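Local coordinates for protein HIAXHD3 (Humicola insolens, PDB 3ZXK) that hydrolyses arabinofuranose side chains as an exo-acting family 43 glycoside hydrolase, an enzyme type into whose active site endo-xylanase activity has been engineered, at residues S318-F324 and V526-M531; A381-L387 and R509-F513. All coordinates share one frame; numbering follows the deposited sequence.

Contact 1: residues S318-F324 and V526-M531; sequences STDLDEF and VKGFKM
D322 and F529 form a single antiparallel, hydrogen-bonded bridge between the loop 318-324 and the strand 526-531. D322 N reaches F529 O at 2.9 Å in an almost straight bond (171° at the hydrogen), and F529 N returns to D322 O at 2.9 Å, tilted slightly from the carbonyl plane. Just beyond the bridge the loop folds into an Asx turn: D322 OD1 accepts F324 N at 2.8 Å on its anti side, while OD2 is held by W333. Beside the turn the F324 ring rests against the strand, F324 CE2 lying 3.7 Å from V526 CG1, with D322 OD1 above one ring face. This buried side is closely packed; at its far end the M531 methyl CE comes within 3.8 Å of S318 CB. A water links the backbones here, accepting from M531 N and donating to S318 O and D320 O. The opposite side, with L321, E323 and K530, is looser and more open to solvent. There K530 bends at chi2 (78°) and chi4 (63°), curling its chain past L321 CB until NZ donates to T319 O at 2.8 Å, in the carbonyl plane. K530 NZ also donates to M531 O at 2.9 Å, from above that carbonyl's plane, and N532 OD1 is a further partner. With alanine replacing K530, the carbonyl oxygens T319 O and M531 O, 3.4 Å apart, would probably face each other without the ammonium that bridges them. E323 turns outward to R325, and K527 to D456. On its other edge the strand pairs with 380-388, with K527 and G528 both opposite R386 in a classic bulge, while F529 packs on F385, W333 and F510 between the sheets; on the loop's own edge strand 354-357 takes over, V526 bonding to L354.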
ATOM      1  N   SER A 318       4.699  12.016  -5.571  1.00 10.76           N
ATOM      2  CA  SER A 318       3.878  11.101  -6.392  1.00 10.29           C
ATOM      3  C   SER A 318       3.716  11.545  -7.847  1.00 10.13           C
ATOM      4  O   SER A 318       3.655  10.709  -8.737  1.00  9.56           O
ATOM      5  CB  SER A 318       2.473  10.940  -5.793  1.00 12.29           C
ATOM      6  OG  SER A 318       2.529  10.342  -4.505  1.00 15.83           O
ATOM      7  N   THR A 319       3.625  12.851  -8.066  1.00  9.85           N
ATOM      8  CA  THR A 319       3.361  13.388  -9.398  1.00 10.31           C
ATOM      9  C   THR A 319       4.632  13.883 -10.095  1.00 10.05           C
ATOM     10  O   THR A 319       4.570  14.404 -11.213  1.00  9.72           O
ATOM     11  CB  THR A 319       2.311  14.529  -9.359  1.00 10.37           C
ATOM     12  OG1 THR A 319       2.709  15.503  -8.390  1.00 14.04           O
ATOM     13  CG2 THR A 319       0.908  13.995  -8.993  1.00 10.87           C
ATOM     14  N   ASP A 320       5.787  13.727  -9.447  1.00  8.82           N
ATOM     15  CA  ASP A 320       7.064  14.126 -10.058  1.00  9.36           C
ATOM     16  C   ASP A 320       7.476  13.187 -11.180  1.00  8.52           C
ATOM     17  O   ASP A 320       7.351  11.963 -11.052  1.00  8.50           O
ATOM     18  CB  ASP A 320       8.186  14.144  -9.006  1.00 10.87           C
ATOM     19  CG  ASP A 320       8.112  15.353  -8.064  1.00 13.96           C
ATOM     20  OD1 ASP A 320       7.304  16.270  -8.327  1.00 18.37           O
ATOM     21  OD2 ASP A 320       8.880  15.391  -7.065  1.00 16.92           O
ATOM     22  N   LEU A 321       8.010  13.754 -12.259  1.00  8.94           N
ATOM     23  CA  LEU A 321       8.645  12.959 -13.300  1.00  8.42           C
ATOM     24  C   LEU A 321       9.735  12.079 -12.704  1.00  8.00           C
ATOM     25  O   LEU A 321      10.606  12.549 -11.974  1.00  8.82           O
ATOM     26  CB  LEU A 321       9.225  13.886 -14.379  1.00  9.13           C
ATOM     27  CG  LEU A 321      10.084  13.271 -15.489  1.00  8.68           C
ATOM     28  CD1 LEU A 321       9.229  12.388 -16.379  1.00  9.01           C
ATOM     29  CD2 LEU A 321      10.783  14.332 -16.333  1.00 11.15           C
ATOM     30  N   ASP A 322       9.681  10.790 -13.035  1.00  7.35           N
ATOM     31  CA  ASP A 322      10.666   9.814 -12.595  1.00  7.20           C
ATOM     32  C   ASP A 322      11.358   9.241 -13.808  1.00  7.05           C
ATOM     33  O   ASP A 322      10.752   8.534 -14.616  1.00  7.18           O
ATOM     34  CB  ASP A 322       9.982   8.701 -11.776  1.00  8.06           C
ATOM     35  CG  ASP A 322      10.988   7.787 -11.072  1.00  8.30           C
ATOM     36  OD1 ASP A 322      12.193   7.764 -11.465  1.00  9.50           O
ATOM     37  OD2 ASP A 322      10.563   7.096 -10.134  1.00 10.18           O
ATOM     38  N   GLU A 323      12.635   9.583 -13.938  1.00  7.95           N
ATOM     39  CA  GLU A 323      13.436   9.093 -15.059  1.00  8.26           C
ATOM     40  C   GLU A 323      14.378   7.953 -14.666  1.00  8.30           C
ATOM     41  O   GLU A 323      15.331   7.653 -15.382  1.00  9.14           O
ATOM     42  CB  GLU A 323      14.163  10.236 -15.779  1.00 10.27           C
ATOM     43  CG  GLU A 323      13.166  11.067 -16.591  1.00 13.47           C
ATOM     44  CD  GLU A 323      13.778  12.261 -17.288  1.00 17.03           C
ATOM     45  OE1 GLU A 323      14.512  13.042 -16.641  1.00 20.61           O
ATOM     46  OE2 GLU A 323      13.503  12.436 -18.495  1.00 21.51           O
ATOM     47  N   PHE A 324      14.088   7.312 -13.530  1.00  7.26           N
ATOM     48  CA  PHE A 324      14.786   6.099 -13.091  1.00  8.37           C
ATOM     49  C   PHE A 324      16.279   6.339 -13.010  1.00  8.72           C
ATOM     50  O   PHE A 324      17.098   5.588 -13.559  1.00 10.21           O
ATOM     51  CB  PHE A 324      14.461   4.905 -14.011  1.00  8.22           C
ATOM     52  CG  PHE A 324      13.013   4.484 -13.946  1.00  8.07           C
ATOM     53  CD1 PHE A 324      12.502   3.820 -12.815  1.00  8.51           C
ATOM     54  CD2 PHE A 324      12.140   4.777 -14.995  1.00  8.73           C
ATOM     55  CE1 PHE A 324      11.159   3.440 -12.749  1.00  8.79           C
ATOM     56  CE2 PHE A 324      10.794   4.404 -14.925  1.00  9.71           C
ATOM     57  CZ  PHE A 324      10.305   3.737 -13.804  1.00  9.56           C
ATOM     58  N   VAL A 526      12.623   1.337 -19.893  1.00  5.43           N
ATOM     59  CA  VAL A 526      11.655   2.310 -19.426  1.00  5.32           C
ATOM     60  C   VAL A 526      12.411   3.592 -19.143  1.00  5.78           C
ATOM     61  O   VAL A 526      13.243   3.649 -18.234  1.00  5.58           O
ATOM     62  CB  VAL A 526      10.912   1.812 -18.174  1.00  5.49           C
ATOM     63  CG1 VAL A 526       9.693   2.667 -17.944  1.00  7.11           C
ATOM     64  CG2 VAL A 526      10.494   0.355 -18.359  1.00  6.05           C
ATOM     65  N   LYS A 527      12.174   4.612 -19.955  1.00  6.20           N
ATOM     66  CA  LYS A 527      12.903   5.857 -19.803  1.00  7.00           C
ATOM     67  C   LYS A 527      12.310   6.733 -18.731  1.00  7.05           C
ATOM     68  O   LYS A 527      13.032   7.457 -18.059  1.00  9.27           O
ATOM     69  CB  LYS A 527      12.946   6.648 -21.102  1.00  7.13           C
ATOM     70  CG  LYS A 527      13.575   5.901 -22.270  1.00  8.88           C
ATOM     71  CD  LYS A 527      13.711   6.893 -23.408  1.00 11.75           C
ATOM     72  CE  LYS A 527      13.599   6.218 -24.749  1.00 12.06           C
ATOM     73  NZ  LYS A 527      13.474   7.280 -25.783  1.00 12.91           N
ATOM     74  N   GLY A 528      11.003   6.674 -18.526  1.00  6.76           N
ATOM     75  CA  GLY A 528      10.400   7.595 -17.592  1.00  7.23           C
ATOM     76  C   GLY A 528       8.966   7.249 -17.290  1.00  5.91           C
ATOM     77  O   GLY A 528       8.308   6.516 -18.019  1.00  6.48           O
ATOM     78  N   PHE A 529       8.476   7.833 -16.204  1.00  5.35           N
ATOM     79  CA  PHE A 529       7.067   7.722 -15.830  1.00  4.82           C
ATOM     80  C   PHE A 529       6.659   9.085 -15.275  1.00  4.62           C
ATOM     81  O   PHE A 529       7.404   9.708 -14.502  1.00  5.55           O
ATOM     82  CB  PHE A 529       6.826   6.685 -14.724  1.00  5.23           C
ATOM     83  CG  PHE A 529       5.398   6.718 -14.187  1.00  5.39           C
ATOM     84  CD1 PHE A 529       4.345   6.066 -14.860  1.00  4.80           C
ATOM     85  CD2 PHE A 529       5.086   7.486 -13.073  1.00  5.02           C
ATOM     86  CE1 PHE A 529       3.024   6.114 -14.357  1.00  5.06           C
ATOM     87  CE2 PHE A 529       3.764   7.554 -12.593  1.00  5.50           C
ATOM     88  CZ  PHE A 529       2.737   6.890 -13.243  1.00  4.78           C
ATOM     89  N   LYS A 530       5.446   9.510 -15.598  1.00  4.66           N
ATOM     90  CA  LYS A 530       4.869  10.718 -15.008  1.00  5.11           C
ATOM     91  C   LYS A 530       3.395  10.475 -14.708  1.00  5.34           C
ATOM     92  O   LYS A 530       2.685   9.946 -15.568  1.00  5.55           O
ATOM     93  CB  LYS A 530       5.017  11.913 -15.995  1.00  6.20           C
ATOM     94  CG  LYS A 530       4.357  13.192 -15.525  1.00  8.00           C
ATOM     95  CD  LYS A 530       5.218  13.895 -14.484  1.00  8.42           C
ATOM     96  CE  LYS A 530       4.728  15.318 -14.161  1.00  7.98           C
ATOM     97  NZ  LYS A 530       3.355  15.283 -13.545  1.00  9.35           N
ATOM     98  N   MET A 531       2.945  10.852 -13.509  1.00  5.83           N
ATOM     99  CA  MET A 531       1.526  10.864 -13.188  1.00  6.26           C
ATOM    100  C   MET A 531       1.041  12.303 -13.129  1.00  6.98           C
ATOM    101  O   MET A 531       1.658  13.154 -12.474  1.00  7.88           O
ATOM    102  CB  MET A 531       1.263  10.189 -11.845  1.00  6.16           C
ATOM    103  CG  MET A 531      -0.218  10.111 -11.473  1.00  7.43           C
ATOM    104  SD  MET A 531      -0.565   9.075 -10.034  1.00 10.55           S
ATOM    105  CE  MET A 531       0.274   9.992  -8.746  1.00 11.03           C
TER
HETATM  106  O   HOH W   1       4.829  10.843 -11.371  1.00  8.61           O

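Contact 2: residues A381-L387 and R509-F513; sequences ASGIFRL and RFGVF
F510 lays one face of its ring beneath G383, whose CA sits 3.9 Å from the ring centroid in a CH-pi contact, 16° off the normal. The chi1 of F510 (-68°) places CG beside its own backbone N and lifts the ring to the facing strand, where CZ comes 3.4 Å from G383 N and A381 O meets the ring edge in plane. Having no side chain, G383 lets the ring come this close; a beta carbon there would clash with F510 CD2. F385 reaches back the other way. Its ring receives V512 CB over one face, off-centre and 4.0 Å from the centroid, while CE2 lies 3.5 Å from G511 O. V512 carries CG1 between its backbone N and carbonyl carbon (chi1 53°), and from there CG1 touches F385 CE1 at 3.7 Å; CG2 is sent instead to L387 CD2, 4.1 Å away. S382 turns its hydroxyl from this interface to D462. Segments 381-387 and 509-513 run nearly parallel, their axes 8.3 Å apart at closest approach, and their meeting through side chains rather than backbone bonds is the facing of two sheets across the core of a concanavalin A-like beta-sandwich.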
ATOM      1  N   ALA A 381      -6.416  10.273 -12.427  1.00  5.91           N
ATOM      2  CA  ALA A 381      -5.017  10.520 -12.778  1.00  6.60           C
ATOM      3  C   ALA A 381      -4.638   9.845 -14.069  1.00  6.62           C
ATOM      4  O   ALA A 381      -5.190   8.787 -14.421  1.00  6.53           O
ATOM      5  CB  ALA A 381      -4.069  10.053 -11.672  1.00  7.13           C
ATOM      6  N   SER A 382      -3.670  10.455 -14.738  1.00  6.75           N
ATOM      7  CA  SER A 382      -3.130   9.913 -15.961  1.00  7.44           C
ATOM      8  C   SER A 382      -1.739   9.396 -15.646  1.00  6.63           C
ATOM      9  O   SER A 382      -0.976  10.093 -14.998  1.00  8.11           O
ATOM     10  CB  SER A 382      -3.046  11.028 -17.004  1.00  9.49           C
ATOM     11  OG  SER A 382      -2.634  10.503 -18.230  1.00 12.72           O
ATOM     12  N   GLY A 383      -1.423   8.156 -16.040  1.00  5.59           N
ATOM     13  CA  GLY A 383      -0.055   7.645 -15.865  1.00  5.72           C
ATOM     14  C   GLY A 383       0.571   7.446 -17.234  1.00  6.45           C
ATOM     15  O   GLY A 383      -0.005   6.778 -18.104  1.00  6.62           O
ATOM     16  N   ILE A 384       1.740   8.037 -17.447  1.00  6.76           N
ATOM     17  CA  ILE A 384       2.415   7.989 -18.741  1.00  7.56           C
ATOM     18  C   ILE A 384       3.793   7.337 -18.614  1.00  6.95           C
ATOM     19  O   ILE A 384       4.640   7.792 -17.841  1.00  7.41           O
ATOM     20  CB  ILE A 384       2.556   9.392 -19.336  1.00  8.81           C
ATOM     21  CG1 ILE A 384       1.178  10.062 -19.408  1.00 10.07           C
ATOM     22  CG2 ILE A 384       3.246   9.358 -20.711  1.00 10.10           C
ATOM     23  CD1 ILE A 384       1.235  11.451 -19.985  1.00 14.18           C
ATOM     24  N   PHE A 385       3.991   6.247 -19.343  1.00  6.75           N
ATOM     25  CA  PHE A 385       5.273   5.556 -19.437  1.00  6.79           C
ATOM     26  C   PHE A 385       5.934   5.873 -20.769  1.00  6.70           C
ATOM     27  O   PHE A 385       5.282   5.848 -21.819  1.00  7.91           O
ATOM     28  CB  PHE A 385       5.077   4.047 -19.333  1.00  7.53           C
ATOM     29  CG  PHE A 385       4.696   3.560 -17.958  1.00  8.98           C
ATOM     30  CD1 PHE A 385       5.685   3.265 -17.006  1.00  9.30           C
ATOM     31  CD2 PHE A 385       3.353   3.383 -17.620  1.00  9.78           C
ATOM     32  CE1 PHE A 385       5.322   2.787 -15.755  1.00  8.89           C
ATOM     33  CE2 PHE A 385       3.000   2.902 -16.374  1.00 10.98           C
ATOM     34  CZ  PHE A 385       3.977   2.604 -15.442  1.00 11.23           C
ATOM     35  N   ARG A 386       7.232   6.146 -20.730  1.00  6.63           N
ATOM     36  CA  ARG A 386       8.021   6.433 -21.920  1.00  7.38           C
ATOM     37  C   ARG A 386       9.031   5.286 -22.079  1.00  7.49           C
ATOM     38  O   ARG A 386       9.787   4.998 -21.144  1.00  7.34           O
ATOM     39  CB  ARG A 386       8.711   7.792 -21.753  1.00  8.39           C
ATOM     40  CG  ARG A 386       9.485   8.251 -22.972  1.00 10.23           C
ATOM     41  CD  ARG A 386      10.358   9.439 -22.641  1.00 12.72           C
ATOM     42  NE  ARG A 386      11.053   9.920 -23.821  1.00 15.61           N
ATOM     43  CZ  ARG A 386      11.766  11.035 -23.845  1.00 17.91           C
ATOM     44  NH1 ARG A 386      11.872  11.787 -22.752  1.00 24.49           N
ATOM     45  NH2 ARG A 386      12.364  11.405 -24.964  1.00 21.67           N
ATOM     46  N   LEU A 387       8.993   4.599 -23.222  1.00  7.77           N
ATOM     47  CA  LEU A 387       9.791   3.374 -23.444  1.00  6.93           C
ATOM     48  C   LEU A 387      10.607   3.399 -24.710  1.00  6.84           C
ATOM     49  O   LEU A 387      10.228   4.056 -25.692  1.00  7.75           O
ATOM     50  CB  LEU A 387       8.910   2.121 -23.457  1.00  7.76           C
ATOM     51  CG  LEU A 387       8.112   1.850 -22.179  1.00 11.08           C
ATOM     52  CD1 LEU A 387       6.713   2.428 -22.300  1.00 11.72           C
ATOM     53  CD2 LEU A 387       8.078   0.357 -21.938  1.00 15.03           C
ATOM     54  N   ARG A 509      -3.773  -0.349  -9.881  1.00  4.60           N
ATOM     55  CA  ARG A 509      -2.445   0.292 -10.005  1.00  4.87           C
ATOM     56  C   ARG A 509      -2.078   0.580 -11.456  1.00  4.36           C
ATOM     57  O   ARG A 509      -2.659  -0.002 -12.384  1.00  5.13           O
ATOM     58  CB  ARG A 509      -1.351  -0.596  -9.369  1.00  4.82           C
ATOM     59  CG  ARG A 509      -1.510  -0.677  -7.872  1.00  5.76           C
ATOM     60  CD  ARG A 509      -0.347  -1.409  -7.276  1.00  6.03           C
ATOM     61  NE  ARG A 509      -0.390  -1.277  -5.823  1.00  6.34           N
ATOM     62  CZ  ARG A 509       0.667  -1.427  -5.029  1.00  6.37           C
ATOM     63  NH1 ARG A 509       1.859  -1.715  -5.558  1.00  8.09           N
ATOM     64  NH2 ARG A 509       0.541  -1.288  -3.730  1.00  5.74           N
ATOM     65  N   PHE A 510      -1.108   1.483 -11.626  1.00  4.21           N
ATOM     66  CA  PHE A 510      -0.408   1.671 -12.900  1.00  3.99           C
ATOM     67  C   PHE A 510       0.806   0.732 -12.907  1.00  4.22           C
ATOM     68  O   PHE A 510       1.492   0.584 -11.886  1.00  5.15           O
ATOM     69  CB  PHE A 510       0.157   3.097 -13.060  1.00  4.56           C
ATOM     70  CG  PHE A 510      -0.876   4.186 -13.207  1.00  5.68           C
ATOM     71  CD1 PHE A 510      -1.941   4.086 -14.110  1.00  6.36           C
ATOM     72  CD2 PHE A 510      -0.709   5.361 -12.504  1.00  6.39           C
ATOM     73  CE1 PHE A 510      -2.844   5.139 -14.253  1.00  7.03           C
ATOM     74  CE2 PHE A 510      -1.606   6.422 -12.640  1.00  6.57           C
ATOM     75  CZ  PHE A 510      -2.674   6.300 -13.513  1.00  6.83           C
ATOM     76  N   GLY A 511       1.071   0.084 -14.029  1.00  3.94           N
ATOM     77  CA  GLY A 511       2.242  -0.758 -14.110  1.00  3.86           C
ATOM     78  C   GLY A 511       2.861  -0.847 -15.474  1.00  3.54           C
ATOM     79  O   GLY A 511       2.250  -0.485 -16.476  1.00  3.46           O
ATOM     80  N   VAL A 512       4.103  -1.327 -15.495  1.00  4.08           N
ATOM     81  CA  VAL A 512       4.808  -1.607 -16.742  1.00  3.95           C
ATOM     82  C   VAL A 512       5.277  -3.062 -16.687  1.00  3.84           C
ATOM     83  O   VAL A 512       5.732  -3.536 -15.635  1.00  3.59           O
ATOM     84  CB  VAL A 512       5.966  -0.612 -17.003  1.00  4.38           C
ATOM     85  CG1 VAL A 512       6.941  -0.503 -15.836  1.00  4.67           C
ATOM     86  CG2 VAL A 512       6.652  -0.937 -18.330  1.00  4.44           C
ATOM     87  N   PHE A 513       5.102  -3.775 -17.793  1.00  3.83           N
ATOM     88  CA  PHE A 513       5.426  -5.208 -17.865  1.00  3.68           C
ATOM     89  C   PHE A 513       6.218  -5.519 -19.121  1.00  3.86           C
ATOM     90  O   PHE A 513       6.211  -4.753 -20.091  1.00  3.54           O
ATOM     91  CB  PHE A 513       4.146  -6.046 -17.842  1.00  4.31           C
ATOM     92  CG  PHE A 513       3.264  -5.872 -19.075  1.00  3.80           C
ATOM     93  CD1 PHE A 513       2.319  -4.841 -19.128  1.00  4.06           C
ATOM     94  CD2 PHE A 513       3.405  -6.709 -20.187  1.00  4.10           C
ATOM     95  CE1 PHE A 513       1.517  -4.676 -20.250  1.00  4.77           C
ATOM     96  CE2 PHE A 513       2.588  -6.560 -21.292  1.00  4.26           C
ATOM     97  CZ  PHE A 513       1.669  -5.523 -21.335  1.00  4.52           C
TER

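Contact 1 is partly buried and lies along the edge of a strand; contact 2 is wholly buried, between the two sheets of the same C-terminal domain. Their centres are 9 Å apart, and they join through neighbouring strands 523-533 and 380-388: backbone hydrogen bonds run from K527 N to R386 O and from I384 N to K530 O. F529, which belongs to contact 1, also brings its ring to F385, carrying the apolar layer of contact 2 on toward the loop. The chemistry follows the place: backbone bonds, a bridging water and a lysine ammonium tie loop to strand, whereas sheet meets sheet through aromatic rings laid on aliphatic groups and bare backbone, without hydrogen bonds.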